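Local structure of macrolide export ATP-binding/permease protein MacB (Actinobacillus actinomycetemcomitans, 3FTJ) at residues Thr15-Asn20 against Ile173-Val178; Tyr48-Thr53 against Thr177-Asp182. The protein probably exports macrolides as the non-canonical ABC transporter of the tripartite efflux system MacAB-TdeA, of which this chain is the periplasmic region. All blocks are in the same frame, centred on the assembly; numbering follows the deposited sequence.

From the N terminus, the chain first lays down strand 15-20, then passes through helix 37-44 into strand 49-64. After more than a hundred further residues of helix and strand it returns as strand 175-180, which inserts between the two and runs antiparallel to both. Contact 1 (15-20 against 173-178) closes the longer loop; contact 2 (48-53 against 177-182) closes one that starts later but ends slightly farther along, so the two partly cross. Both end on the same strand, sharing Thr177 and Val178, and their centres are about 11 Å apart. Together they tie the N-terminal strand to the long strand 49-64 in one mixed sheet of the MacB-like periplasmic core domain.

Contact 1 (Thr15-Asn20 against Ile173-Val178); sequences TMTIFN and IGSITV
Met16 to Phe19 pair with Ser175 to Val178 as two antiparallel neighbours in the mixed sheet of the MacB periplasmic core domain. Strand 206-209 lies on the other edge of strand 15-20, so this strand is held from both sides.

Four backbone hydrogen bonds carry the pairing. Met16 and Val178 exchange two, from Met16 N to Val178 O at 3.1 Å and from Val178 N to Met16 O at 2.8 Å. Ile18 and Ile176 form the second hydrogen-bonded pair, and the bond from Ile18 N to Ile176 O is short, 2.7 Å, and almost straight at the hydrogen (177°). Between these pairs CA-H...O contacts fill in, among them Thr177 CA to Met16 O.

The face carrying Met16, Ile18, Ile176 and Val178 is apolar. Ile18 leans its CD1 against Val178 CG1 at 4.0 Å, the two side chains crossing at a slant, while Val178 CG2 sits over Met16 CB. Leu193 of helix 186-201 touches both Ile18 and Val178, placing this face in the core beneath that helix.

On the reverse face, Ser175 CB comes obliquely against the Phe19 ring, 3.7 Å from Phe19 CD1; the ring also meets that of Phe207. Farther along this face Thr17 and Thr177 form a non-hydrogen-bonded pair whose CA atoms are only 4.1 Å apart. Both threonines turn OG1 anti to the carbonyl carbon (chi1 -56° and -58°), which brings the hydroxyls together across the strands. The hydrogen bond between Thr17 OG1 and Thr177 OG1 measures 3.1 Å. Thr17 CG2 lies 3.5 Å from that same Thr177 OG1.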
ATOM      1  N   THR A  15      -2.353  -6.485 -11.507  1.00 35.70           N
ATOM      2  CA  THR A  15      -2.608  -6.093 -10.129  1.00 36.23           C
ATOM      3  C   THR A  15      -3.955  -5.396  -9.981  1.00 32.93           C
ATOM      4  O   THR A  15      -4.407  -4.693 -10.883  1.00 36.39           O
ATOM      5  CB  THR A  15      -1.523  -5.145  -9.604  1.00 35.09           C
ATOM      6  OG1 THR A  15      -1.593  -3.908 -10.317  1.00 41.45           O
ATOM      7  CG2 THR A  15      -0.142  -5.756  -9.786  1.00 34.82           C
ATOM      8  N   MET A  16      -4.596  -5.603  -8.838  1.00 29.99           N
ATOM      9  CA  MET A  16      -5.838  -4.917  -8.518  1.00 28.40           C
ATOM     10  C   MET A  16      -5.731  -4.405  -7.102  1.00 28.00           C
ATOM     11  O   MET A  16      -5.168  -5.084  -6.246  1.00 27.40           O
ATOM     12  CB  MET A  16      -7.022  -5.868  -8.608  1.00 27.12           C
ATOM     13  CG  MET A  16      -7.185  -6.502  -9.964  1.00 34.69           C
ATOM     14  SD  MET A  16      -8.563  -7.653  -9.995  1.00 36.13           S
ATOM     15  CE  MET A  16      -8.434  -8.214 -11.695  1.00 34.29           C
ATOM     16  N   THR A  17      -6.268  -3.212  -6.860  1.00 27.80           N
ATOM     17  CA  THR A  17      -6.271  -2.627  -5.524  1.00 23.99           C
ATOM     18  C   THR A  17      -7.703  -2.498  -5.031  1.00 24.34           C
ATOM     19  O   THR A  17      -8.551  -1.900  -5.696  1.00 26.08           O
ATOM     20  CB  THR A  17      -5.580  -1.245  -5.501  1.00 26.22           C
ATOM     21  OG1 THR A  17      -4.248  -1.366  -6.019  1.00 23.75           O
ATOM     22  CG2 THR A  17      -5.519  -0.682  -4.071  1.00 23.27           C
ATOM     23  N   ILE A  18      -7.967  -3.079  -3.869  1.00 19.81           N
ATOM     24  CA  ILE A  18      -9.284  -3.024  -3.260  1.00 18.57           C
ATOM     25  C   ILE A  18      -9.339  -1.910  -2.208  1.00 22.33           C
ATOM     26  O   ILE A  18      -8.485  -1.845  -1.322  1.00 18.71           O
ATOM     27  CB  ILE A  18      -9.629  -4.370  -2.626  1.00 20.90           C
ATOM     28  CG1 ILE A  18      -9.364  -5.494  -3.632  1.00 23.49           C
ATOM     29  CG2 ILE A  18     -11.077  -4.387  -2.163  1.00 21.79           C
ATOM     30  CD1 ILE A  18      -8.877  -6.763  -3.012  1.00 24.73           C
ATOM     31  N   PHE A  19     -10.341  -1.042  -2.320  1.00 19.45           N
ATOM     32  CA  PHE A  19     -10.497   0.123  -1.451  1.00 21.60           C
ATOM     33  C   PHE A  19     -11.820   0.079  -0.692  1.00 23.05           C
ATOM     34  O   PHE A  19     -12.809  -0.439  -1.197  1.00 20.73           O
ATOM     35  CB  PHE A  19     -10.504   1.406  -2.285  1.00 22.71           C
ATOM     36  CG  PHE A  19      -9.178   1.753  -2.887  1.00 27.87           C
ATOM     37  CD1 PHE A  19      -8.234   2.452  -2.159  1.00 26.70           C
ATOM     38  CD2 PHE A  19      -8.882   1.401  -4.190  1.00 27.82           C
ATOM     39  CE1 PHE A  19      -7.015   2.778  -2.710  1.00 27.12           C
ATOM     40  CE2 PHE A  19      -7.666   1.730  -4.747  1.00 25.96           C
ATOM     41  CZ  PHE A  19      -6.734   2.420  -4.007  1.00 25.95           C
ATOM     42  N   ASN A  20     -11.840   0.658   0.506  1.00 19.78           N
ATOM     43  CA  ASN A  20     -13.086   0.850   1.237  1.00 21.61           C
ATOM     44  C   ASN A  20     -14.001   1.812   0.500  1.00 24.30           C
ATOM     45  O   ASN A  20     -13.529   2.747  -0.144  1.00 23.71           O
ATOM     46  CB  ASN A  20     -12.802   1.411   2.631  1.00 19.72           C
ATOM     47  CG  ASN A  20     -11.948   0.488   3.460  1.00 18.24           C
ATOM     48  OD1 ASN A  20     -10.857   0.846   3.883  1.00 17.16           O
ATOM     49  ND2 ASN A  20     -12.434  -0.720   3.676  1.00 17.98           N
ATOM     50  N   ILE A 173      -7.818  -1.742   7.604  1.00 20.38           N
ATOM     51  CA  ILE A 173      -6.887  -1.092   6.690  1.00 17.65           C
ATOM     52  C   ILE A 173      -7.572  -0.290   5.586  1.00 15.58           C
ATOM     53  O   ILE A 173      -8.779  -0.397   5.388  1.00 18.50           O
ATOM     54  CB  ILE A 173      -5.957  -2.134   6.052  1.00 17.40           C
ATOM     55  CG1 ILE A 173      -6.798  -3.217   5.363  1.00 18.83           C
ATOM     56  CG2 ILE A 173      -5.026  -2.727   7.094  1.00 14.23           C
ATOM     57  CD1 ILE A 173      -6.001  -4.379   4.865  1.00 18.22           C
ATOM     58  N   GLY A 174      -6.784   0.503   4.871  1.00 13.11           N
ATOM     59  CA  GLY A 174      -7.304   1.410   3.867  1.00 16.48           C
ATOM     60  C   GLY A 174      -7.505   0.759   2.515  1.00 19.38           C
ATOM     61  O   GLY A 174      -8.442   1.104   1.785  1.00 18.38           O
ATOM     62  N   SER A 175      -6.625  -0.186   2.184  1.00 16.54           N
ATOM     63  CA  SER A 175      -6.732  -0.937   0.937  1.00 17.58           C
ATOM     64  C   SER A 175      -5.882  -2.213   0.937  1.00 17.99           C
ATOM     65  O   SER A 175      -5.050  -2.432   1.818  1.00 17.63           O
ATOM     66  CB  SER A 175      -6.343  -0.055  -0.256  1.00 20.42           C
ATOM     67  OG  SER A 175      -4.968   0.295  -0.218  1.00 20.20           O
ATOM     68  N   ILE A 176      -6.106  -3.044  -0.072  1.00 17.08           N
ATOM     69  CA  ILE A 176      -5.363  -4.275  -0.275  1.00 18.72           C
ATOM     70  C   ILE A 176      -5.017  -4.384  -1.750  1.00 20.57           C
ATOM     71  O   ILE A 176      -5.904  -4.374  -2.605  1.00 20.58           O
ATOM     72  CB  ILE A 176      -6.227  -5.515   0.082  1.00 16.91           C
ATOM     73  CG1 ILE A 176      -6.621  -5.501   1.560  1.00 21.07           C
ATOM     74  CG2 ILE A 176      -5.497  -6.801  -0.269  1.00 17.17           C
ATOM     75  CD1 ILE A 176      -7.764  -6.457   1.895  1.00 18.34           C
ATOM     76  N   THR A 177      -3.738  -4.485  -2.066  1.00 18.30           N
ATOM     77  CA  THR A 177      -3.362  -4.726  -3.450  1.00 22.03           C
ATOM     78  C   THR A 177      -3.014  -6.198  -3.639  1.00 24.62           C
ATOM     79  O   THR A 177      -2.218  -6.754  -2.883  1.00 23.90           O
ATOM     80  CB  THR A 177      -2.190  -3.841  -3.895  1.00 24.48           C
ATOM     81  OG1 THR A 177      -2.541  -2.460  -3.716  1.00 25.64           O
ATOM     82  CG2 THR A 177      -1.866  -4.092  -5.362  1.00 25.71           C
ATOM     83  N   VAL A 178      -3.633  -6.826  -4.637  1.00 21.89           N
ATOM     84  CA  VAL A 178      -3.389  -8.229  -4.940  1.00 23.47           C
ATOM     85  C   VAL A 178      -2.666  -8.342  -6.276  1.00 26.10           C
ATOM     86  O   VAL A 178      -2.931  -7.576  -7.203  1.00 27.24           O
ATOM     87  CB  VAL A 178      -4.703  -9.064  -4.996  1.00 25.05           C
ATOM     88  CG1 VAL A 178      -5.535  -8.877  -3.732  1.00 24.02           C
ATOM     89  CG2 VAL A 178      -5.516  -8.704  -6.211  1.00 28.84           C
TER

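Contact 2 (Tyr48-Thr53 against Thr177-Asp182); sequences YIQSVT and TVKISD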
ATOM      1  N   TYR A  48      -5.667 -18.338  -7.399  1.00 29.80           N
ATOM      2  CA  TYR A  48      -5.430 -17.394  -8.485  1.00 36.24           C
ATOM      3  C   TYR A  48      -4.708 -16.130  -8.023  1.00 31.07           C
ATOM      4  O   TYR A  48      -4.514 -15.203  -8.803  1.00 32.00           O
ATOM      5  CB  TYR A  48      -6.750 -17.019  -9.166  1.00 33.77           C
ATOM      6  CG  TYR A  48      -7.812 -16.513  -8.215  1.00 29.39           C
ATOM      7  CD1 TYR A  48      -8.654 -17.394  -7.554  1.00 30.79           C
ATOM      8  CD2 TYR A  48      -7.977 -15.158  -7.988  1.00 26.49           C
ATOM      9  CE1 TYR A  48      -9.630 -16.937  -6.685  1.00 32.99           C
ATOM     10  CE2 TYR A  48      -8.946 -14.689  -7.124  1.00 27.40           C
ATOM     11  CZ  TYR A  48      -9.767 -15.581  -6.471  1.00 31.49           C
ATOM     12  OH  TYR A  48     -10.734 -15.113  -5.611  1.00 30.87           O
ATOM     13  N   ILE A  49      -4.307 -16.096  -6.756  1.00 30.81           N
ATOM     14  CA  ILE A  49      -3.667 -14.908  -6.196  1.00 29.76           C
ATOM     15  C   ILE A  49      -2.200 -15.169  -5.846  1.00 30.23           C
ATOM     16  O   ILE A  49      -1.881 -16.105  -5.118  1.00 32.62           O
ATOM     17  CB  ILE A  49      -4.444 -14.380  -4.967  1.00 29.86           C
ATOM     18  CG1 ILE A  49      -5.746 -13.718  -5.419  1.00 29.35           C
ATOM     19  CG2 ILE A  49      -3.601 -13.376  -4.184  1.00 26.87           C
ATOM     20  CD1 ILE A  49      -6.708 -13.399  -4.290  1.00 27.88           C
ATOM     21  N   GLN A  50      -1.315 -14.337  -6.380  1.00 27.69           N
ATOM     22  CA  GLN A  50       0.126 -14.528  -6.235  1.00 34.12           C
ATOM     23  C   GLN A  50       0.707 -13.808  -5.010  1.00 31.39           C
ATOM     24  O   GLN A  50       1.629 -14.303  -4.364  1.00 24.28           O
ATOM     25  CB  GLN A  50       0.842 -14.072  -7.509  1.00 32.27           C
ATOM     26  CG  GLN A  50       2.351 -14.157  -7.433  1.00 39.57           C
ATOM     27  CD  GLN A  50       3.027 -13.840  -8.759  1.00 48.31           C
ATOM     28  OE1 GLN A  50       4.255 -13.772  -8.844  1.00 51.55           O
ATOM     29  NE2 GLN A  50       2.225 -13.647  -9.803  1.00 50.70           N
ATOM     30  N   SER A  51       0.175 -12.632  -4.699  1.00 27.65           N
ATOM     31  CA  SER A  51       0.584 -11.920  -3.493  1.00 28.64           C
ATOM     32  C   SER A  51      -0.475 -10.921  -3.054  1.00 25.76           C
ATOM     33  O   SER A  51      -1.276 -10.445  -3.858  1.00 22.37           O
ATOM     34  CB  SER A  51       1.919 -11.204  -3.701  1.00 26.96           C
ATOM     35  OG  SER A  51       1.757 -10.041  -4.496  1.00 28.46           O
ATOM     36  N   VAL A  52      -0.464 -10.616  -1.764  1.00 28.65           N
ATOM     37  CA  VAL A  52      -1.423  -9.702  -1.163  1.00 25.19           C
ATOM     38  C   VAL A  52      -0.692  -8.685  -0.283  1.00 23.55           C
ATOM     39  O   VAL A  52       0.092  -9.060   0.593  1.00 23.58           O
ATOM     40  CB  VAL A  52      -2.432 -10.479  -0.314  1.00 24.74           C
ATOM     41  CG1 VAL A  52      -3.423  -9.534   0.351  1.00 21.72           C
ATOM     42  CG2 VAL A  52      -3.152 -11.520  -1.180  1.00 23.17           C
ATOM     43  N   THR A  53      -0.958  -7.404  -0.516  1.00 23.61           N
ATOM     44  CA  THR A  53      -0.322  -6.336   0.247  1.00 20.37           C
ATOM     45  C   THR A  53      -1.343  -5.438   0.930  1.00 19.99           C
ATOM     46  O   THR A  53      -2.032  -4.669   0.269  1.00 19.41           O
ATOM     47  CB  THR A  53       0.543  -5.471  -0.669  1.00 23.81           C
ATOM     48  OG1 THR A  53       1.518  -6.304  -1.307  1.00 31.51           O
ATOM     49  CG2 THR A  53       1.239  -4.388   0.128  1.00 20.64           C
ATOM     50  N   THR A 177      -3.738  -4.485  -2.066  1.00 18.30           N
ATOM     51  CA  THR A 177      -3.362  -4.726  -3.450  1.00 22.03           C
ATOM     52  C   THR A 177      -3.014  -6.198  -3.639  1.00 24.62           C
ATOM     53  O   THR A 177      -2.218  -6.754  -2.883  1.00 23.90           O
ATOM     54  CB  THR A 177      -2.190  -3.841  -3.895  1.00 24.48           C
ATOM     55  OG1 THR A 177      -2.541  -2.460  -3.716  1.00 25.64           O
ATOM     56  CG2 THR A 177      -1.866  -4.092  -5.362  1.00 25.71           C
ATOM     57  N   VAL A 178      -3.633  -6.826  -4.637  1.00 21.89           N
ATOM     58  CA  VAL A 178      -3.389  -8.229  -4.940  1.00 23.47           C
ATOM     59  C   VAL A 178      -2.666  -8.342  -6.276  1.00 26.10           C
ATOM     60  O   VAL A 178      -2.931  -7.576  -7.203  1.00 27.24           O
ATOM     61  CB  VAL A 178      -4.703  -9.064  -4.996  1.00 25.05           C
ATOM     62  CG1 VAL A 178      -5.535  -8.877  -3.732  1.00 24.02           C
ATOM     63  CG2 VAL A 178      -5.516  -8.704  -6.211  1.00 28.84           C
ATOM     64  N   LYS A 179      -1.736  -9.287  -6.361  1.00 26.79           N
ATOM     65  CA  LYS A 179      -1.089  -9.602  -7.625  1.00 29.39           C
ATOM     66  C   LYS A 179      -1.760 -10.856  -8.141  1.00 33.58           C
ATOM     67  O   LYS A 179      -1.786 -11.883  -7.458  1.00 29.36           O
ATOM     68  CB  LYS A 179       0.403  -9.850  -7.425  1.00 33.16           C
ATOM     69  CG  LYS A 179       1.289  -9.398  -8.584  1.00 37.92           C
ATOM     70  CD  LYS A 179       1.142 -10.288  -9.810  1.00 41.97           C
ATOM     71  CE  LYS A 179       2.229  -9.971 -10.838  1.00 47.88           C
ATOM     72  NZ  LYS A 179       2.178 -10.855 -12.040  1.00 59.92           N
ATOM     73  N   ILE A 180      -2.320 -10.755  -9.342  1.00 35.05           N
ATOM     74  CA  ILE A 180      -3.065 -11.847  -9.957  1.00 35.93           C
ATOM     75  C   ILE A 180      -2.117 -12.869 -10.591  1.00 36.76           C
ATOM     76  O   ILE A 180      -1.080 -12.502 -11.150  1.00 40.05           O
ATOM     77  CB  ILE A 180      -4.045 -11.286 -11.016  1.00 36.32           C
ATOM     78  CG1 ILE A 180      -5.244 -10.639 -10.331  1.00 36.20           C
ATOM     79  CG2 ILE A 180      -4.530 -12.363 -11.942  1.00 38.50           C
ATOM     80  CD1 ILE A 180      -5.964 -11.566  -9.379  1.00 30.84           C
ATOM     81  N   SER A 181      -2.460 -14.150 -10.474  1.00 36.99           N
ATOM     82  CA  SER A 181      -1.702 -15.208 -11.139  1.00 46.42           C
ATOM     83  C   SER A 181      -1.515 -14.859 -12.612  1.00 45.97           C
ATOM     84  O   SER A 181      -2.442 -14.392 -13.276  1.00 40.92           O
ATOM     85  CB  SER A 181      -2.410 -16.566 -11.010  1.00 45.21           C
ATOM     86  OG  SER A 181      -2.487 -16.989  -9.655  1.00 44.59           O
ATOM     87  N   ASP A 182      -0.307 -15.087 -13.114  1.00 50.33           N
ATOM     88  CA  ASP A 182       0.023 -14.759 -14.493  1.00 52.84           C
ATOM     89  C   ASP A 182      -0.909 -15.456 -15.491  1.00 48.74           C
ATOM     90  O   ASP A 182      -1.234 -14.900 -16.539  1.00 52.43           O
ATOM     91  CB  ASP A 182       1.485 -15.123 -14.789  1.00 62.51           C
ATOM     92  CG  ASP A 182       2.454 -14.579 -13.742  1.00 68.42           C
ATOM     93  OD1 ASP A 182       3.584 -15.111 -13.646  1.00 71.49           O
ATOM     94  OD2 ASP A 182       2.089 -13.624 -13.018  1.00 64.89           O
TER
HETATM   95  O   HOH W   1       0.569  -7.633  -3.796  1.00 26.81           O
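Gln50 and Ser51 both face Lys179, a classic beta bulge in the antiparallel pairing of strands 49-64 and 175-180. Lys179 O accepts from two successive amides: Gln50 N binds it at 2.7 Å, whereas Ser51 N makes a weak bond. Lys179 N in turn gives its hydrogen to Ser51 O.

Beyond the bulge, Thr53 and Thr177 exchange two backbone bonds. Thr177 O takes one of them, from Thr53 N at 2.8 Å, and also a hydrogen from a water 3.1 Å away. That water is hydrogen-bonded to Ser51 OG and Thr53 OG1 as well, bridging the two hydroxyls; the Thr177 hydroxyl is engaged instead with Thr17. At the other end Ser181 N donates to Tyr48 O, from well above the carbonyl plane, and Ile180 CD1 packs at the edge of the Tyr48 ring.

The side chains of Gln50 and Lys179 run side by side toward Asp182. The extended Gln50 chain, with CG anti to the backbone N (chi1 177°), carries NE2 to a hydrogen bond with Asp182 OD2 at 3.2 Å. Within 177-182, Lys179 NZ makes a salt bridge to the same OD2 at 2.9 Å, from the opposite face of the carboxylate. The Gln50 bond thus ties the residues just after strand 175-180 back to the bulge, and the lysine's charge would be expected to favour the ionised form of Asp182.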